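Local coordinates for racemase, putative (Roseobacter denitrificans, PDB 3TCS), which probably acts as a magnesium-dependent enzyme of the mandelate racemase/muconate lactonizing enzyme family, perhaps with hydro-lyase activity, at residues Y354-D358 with G359-V363. Sequence-based numbering, arbitrary orientation.
Sequences YEIED and GHARV
Glu-357 and His-360 end a type I' beta turn with one antiparallel hydrogen-bonded pair, a local contact in the TIM-barrel domain, where the loop after strand 332-335 turns into strand 360-363. This strand runs antiparallel to strand 132-139. Both central residues, Asp-358 and Gly-359, have positive phi, as this turn type requires. Two backbone bonds close it. Glu-357 N gives a nearly straight bond of 2.7 Å to His-360 O, while His-360 N returns a more bent one to Glu-357 O. At Glu-355 and Arg-362 the two chain segments have parted, and a water links Glu-355 O to Arg-362 N.

A side-on salt bridge spans the same turn. Arg-362 NE lies 2.9 Å from Glu-357 OE1, and Arg-362 NH2 lies 3.1 Å from Glu-357 OE2. Both oxygens are met on their syn side, although the carboxylate and guanidinium planes are turned 39° apart. The Arg-362 chain bends at chi3 (-69°), which swings the guanidinium back to the carboxylate. A leucine at Arg-362 would probably leave the Glu-357 carboxylate without these two bonds and let it turn more freely.

Ile-356 makes the apolar part of the contact. Its CD1 sits 4.1 Å from Ala-361 CB, and its CG2 reaches 3.4 Å from Gly-359 N. Phe-163 and Phe-334 also touch this isoleucine. The His-360 ring turns its edge to the Asp-358 carbonyl, with CG anti to its own carbonyl carbon (chi1 -71°). His-360 ND1 thereby donates to Asp-358 O at 2.9 Å, with the oxygen lying in the ring plane.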
ATOM      1  N   TYR B 354     -26.111 -16.761  -2.918  1.00  9.37           N
ATOM      2  CA  TYR B 354     -26.558 -15.590  -3.660  1.00 10.03           C
ATOM      3  C   TYR B 354     -27.844 -15.662  -4.479  1.00  9.85           C
ATOM      4  O   TYR B 354     -27.992 -14.935  -5.460  1.00 10.64           O
ATOM      5  CB  TYR B 354     -25.409 -15.114  -4.554  1.00  8.85           C
ATOM      6  CG  TYR B 354     -24.143 -14.813  -3.778  1.00  7.99           C
ATOM      7  CD1 TYR B 354     -24.173 -13.977  -2.665  1.00  7.58           C
ATOM      8  CD2 TYR B 354     -22.916 -15.365  -4.157  1.00  8.95           C
ATOM      9  CE1 TYR B 354     -23.013 -13.692  -1.943  1.00  7.31           C
ATOM     10  CE2 TYR B 354     -21.749 -15.084  -3.440  1.00  6.61           C
ATOM     11  CZ  TYR B 354     -21.809 -14.245  -2.336  1.00  6.83           C
ATOM     12  OH  TYR B 354     -20.664 -13.940  -1.636  1.00  7.93           O
ATOM     13  N   GLU B 355     -28.772 -16.527  -4.085  1.00 11.33           N
ATOM     14  CA  GLU B 355     -30.039 -16.617  -4.799  1.00 12.37           C
ATOM     15  C   GLU B 355     -30.802 -15.333  -4.475  1.00 11.94           C
ATOM     16  O   GLU B 355     -30.895 -14.941  -3.311  1.00 11.40           O
ATOM     17  CB  GLU B 355     -30.847 -17.828  -4.325  1.00 15.61           C
ATOM     18  CG  GLU B 355     -30.222 -19.173  -4.661  1.00 21.24           C
ATOM     19  CD  GLU B 355     -31.083 -20.341  -4.208  1.00 27.28           C
ATOM     20  OE1 GLU B 355     -32.234 -20.445  -4.677  1.00 29.36           O
ATOM     21  OE2 GLU B 355     -30.610 -21.152  -3.380  1.00 31.02           O
ATOM     22  N   ILE B 356     -31.343 -14.679  -5.499  1.00 11.37           N
ATOM     23  CA  ILE B 356     -32.084 -13.438  -5.292  1.00 12.06           C
ATOM     24  C   ILE B 356     -33.589 -13.667  -5.204  1.00 14.73           C
ATOM     25  O   ILE B 356     -34.162 -14.407  -6.005  1.00 14.13           O
ATOM     26  CB  ILE B 356     -31.803 -12.426  -6.430  1.00 10.96           C
ATOM     27  CG1 ILE B 356     -30.330 -12.004  -6.403  1.00 10.50           C
ATOM     28  CG2 ILE B 356     -32.693 -11.190  -6.276  1.00 11.47           C
ATOM     29  CD1 ILE B 356     -29.953 -11.179  -5.191  1.00  9.64           C
ATOM     30  N   GLU B 357     -34.216 -13.027  -4.221  1.00 15.29           N
ATOM     31  CA  GLU B 357     -35.658 -13.129  -4.012  1.00 17.83           C
ATOM     32  C   GLU B 357     -36.236 -11.731  -4.212  1.00 16.33           C
ATOM     33  O   GLU B 357     -36.070 -10.859  -3.361  1.00 13.38           O
ATOM     34  CB  GLU B 357     -35.964 -13.609  -2.584  1.00 20.63           C
ATOM     35  CG  GLU B 357     -35.169 -14.833  -2.145  1.00 24.26           C
ATOM     36  CD  GLU B 357     -35.504 -15.284  -0.729  1.00 25.17           C
ATOM     37  OE1 GLU B 357     -34.606 -15.849  -0.070  1.00 24.86           O
ATOM     38  OE2 GLU B 357     -36.659 -15.089  -0.278  1.00 25.51           O
ATOM     39  N   ASP B 358     -36.897 -11.521  -5.345  1.00 16.11           N
ATOM     40  CA  ASP B 358     -37.494 -10.227  -5.663  1.00 15.57           C
ATOM     41  C   ASP B 358     -36.556  -9.060  -5.340  1.00 14.69           C
ATOM     42  O   ASP B 358     -36.885  -8.184  -4.542  1.00 14.19           O
ATOM     43  CB  ASP B 358     -38.818 -10.063  -4.915  1.00 21.40           C
ATOM     44  CG  ASP B 358     -39.588  -8.831  -5.358  1.00 27.54           C
ATOM     45  OD1 ASP B 358     -39.711  -8.609  -6.585  1.00 29.42           O
ATOM     46  OD2 ASP B 358     -40.078  -8.090  -4.479  1.00 31.29           O
ATOM     47  N   GLY B 359     -35.378  -9.069  -5.956  1.00 12.95           N
ATOM     48  CA  GLY B 359     -34.417  -7.997  -5.752  1.00 11.82           C
ATOM     49  C   GLY B 359     -33.712  -7.964  -4.410  1.00 11.61           C
ATOM     50  O   GLY B 359     -33.001  -7.009  -4.107  1.00 12.07           O
ATOM     51  N   HIS B 360     -33.901  -9.003  -3.604  1.00 10.80           N
ATOM     52  CA  HIS B 360     -33.266  -9.068  -2.296  1.00 10.46           C
ATOM     53  C   HIS B 360     -32.396 -10.304  -2.135  1.00  9.29           C
ATOM     54  O   HIS B 360     -32.716 -11.371  -2.660  1.00  9.69           O
ATOM     55  CB  HIS B 360     -34.319  -9.078  -1.181  1.00 11.73           C
ATOM     56  CG  HIS B 360     -35.028  -7.772  -1.000  1.00 12.05           C
ATOM     57  ND1 HIS B 360     -35.898  -7.260  -1.937  1.00 14.82           N
ATOM     58  CD2 HIS B 360     -34.987  -6.869   0.008  1.00 12.76           C
ATOM     59  CE1 HIS B 360     -36.363  -6.098  -1.515  1.00 13.96           C
ATOM     60  NE2 HIS B 360     -35.825  -5.836  -0.336  1.00 12.57           N
ATOM     61  N   ALA B 361     -31.295 -10.145  -1.404  1.00  8.74           N
ATOM     62  CA  ALA B 361     -30.393 -11.249  -1.108  1.00  9.52           C
ATOM     63  C   ALA B 361     -30.756 -11.622   0.327  1.00 10.77           C
ATOM     64  O   ALA B 361     -31.435 -10.850   1.010  1.00 11.18           O
ATOM     65  CB  ALA B 361     -28.945 -10.794  -1.193  1.00 10.35           C
ATOM     66  N   ARG B 362     -30.315 -12.781   0.802  1.00 10.45           N
ATOM     67  CA  ARG B 362     -30.676 -13.179   2.155  1.00  9.17           C
ATOM     68  C   ARG B 362     -29.556 -13.701   3.035  1.00  8.13           C
ATOM     69  O   ARG B 362     -28.738 -14.513   2.609  1.00  8.49           O
ATOM     70  CB  ARG B 362     -31.782 -14.243   2.109  1.00 10.23           C
ATOM     71  CG  ARG B 362     -32.215 -14.759   3.478  1.00 11.98           C
ATOM     72  CD  ARG B 362     -33.035 -16.046   3.366  1.00 15.92           C
ATOM     73  NE  ARG B 362     -34.358 -15.849   2.775  1.00 17.15           N
ATOM     74  CZ  ARG B 362     -35.402 -15.323   3.412  1.00 20.94           C
ATOM     75  NH1 ARG B 362     -35.293 -14.927   4.675  1.00 21.28           N
ATOM     76  NH2 ARG B 362     -36.566 -15.199   2.782  1.00 22.17           N
ATOM     77  N   VAL B 363     -29.527 -13.213   4.269  1.00  7.66           N
ATOM     78  CA  VAL B 363     -28.568 -13.688   5.260  1.00  8.41           C
ATOM     79  C   VAL B 363     -29.398 -14.672   6.070  1.00  9.97           C
ATOM     80  O   VAL B 363     -30.430 -14.299   6.638  1.00 10.13           O
ATOM     81  CB  VAL B 363     -28.085 -12.565   6.202  1.00  8.93           C
ATOM     82  CG1 VAL B 363     -27.295 -13.174   7.360  1.00  9.40           C
ATOM     83  CG2 VAL B 363     -27.219 -11.580   5.439  1.00  8.17           C
TER
HETATM   84  O   HOH W   1     -29.056 -14.354  -1.128  1.00 13.40           O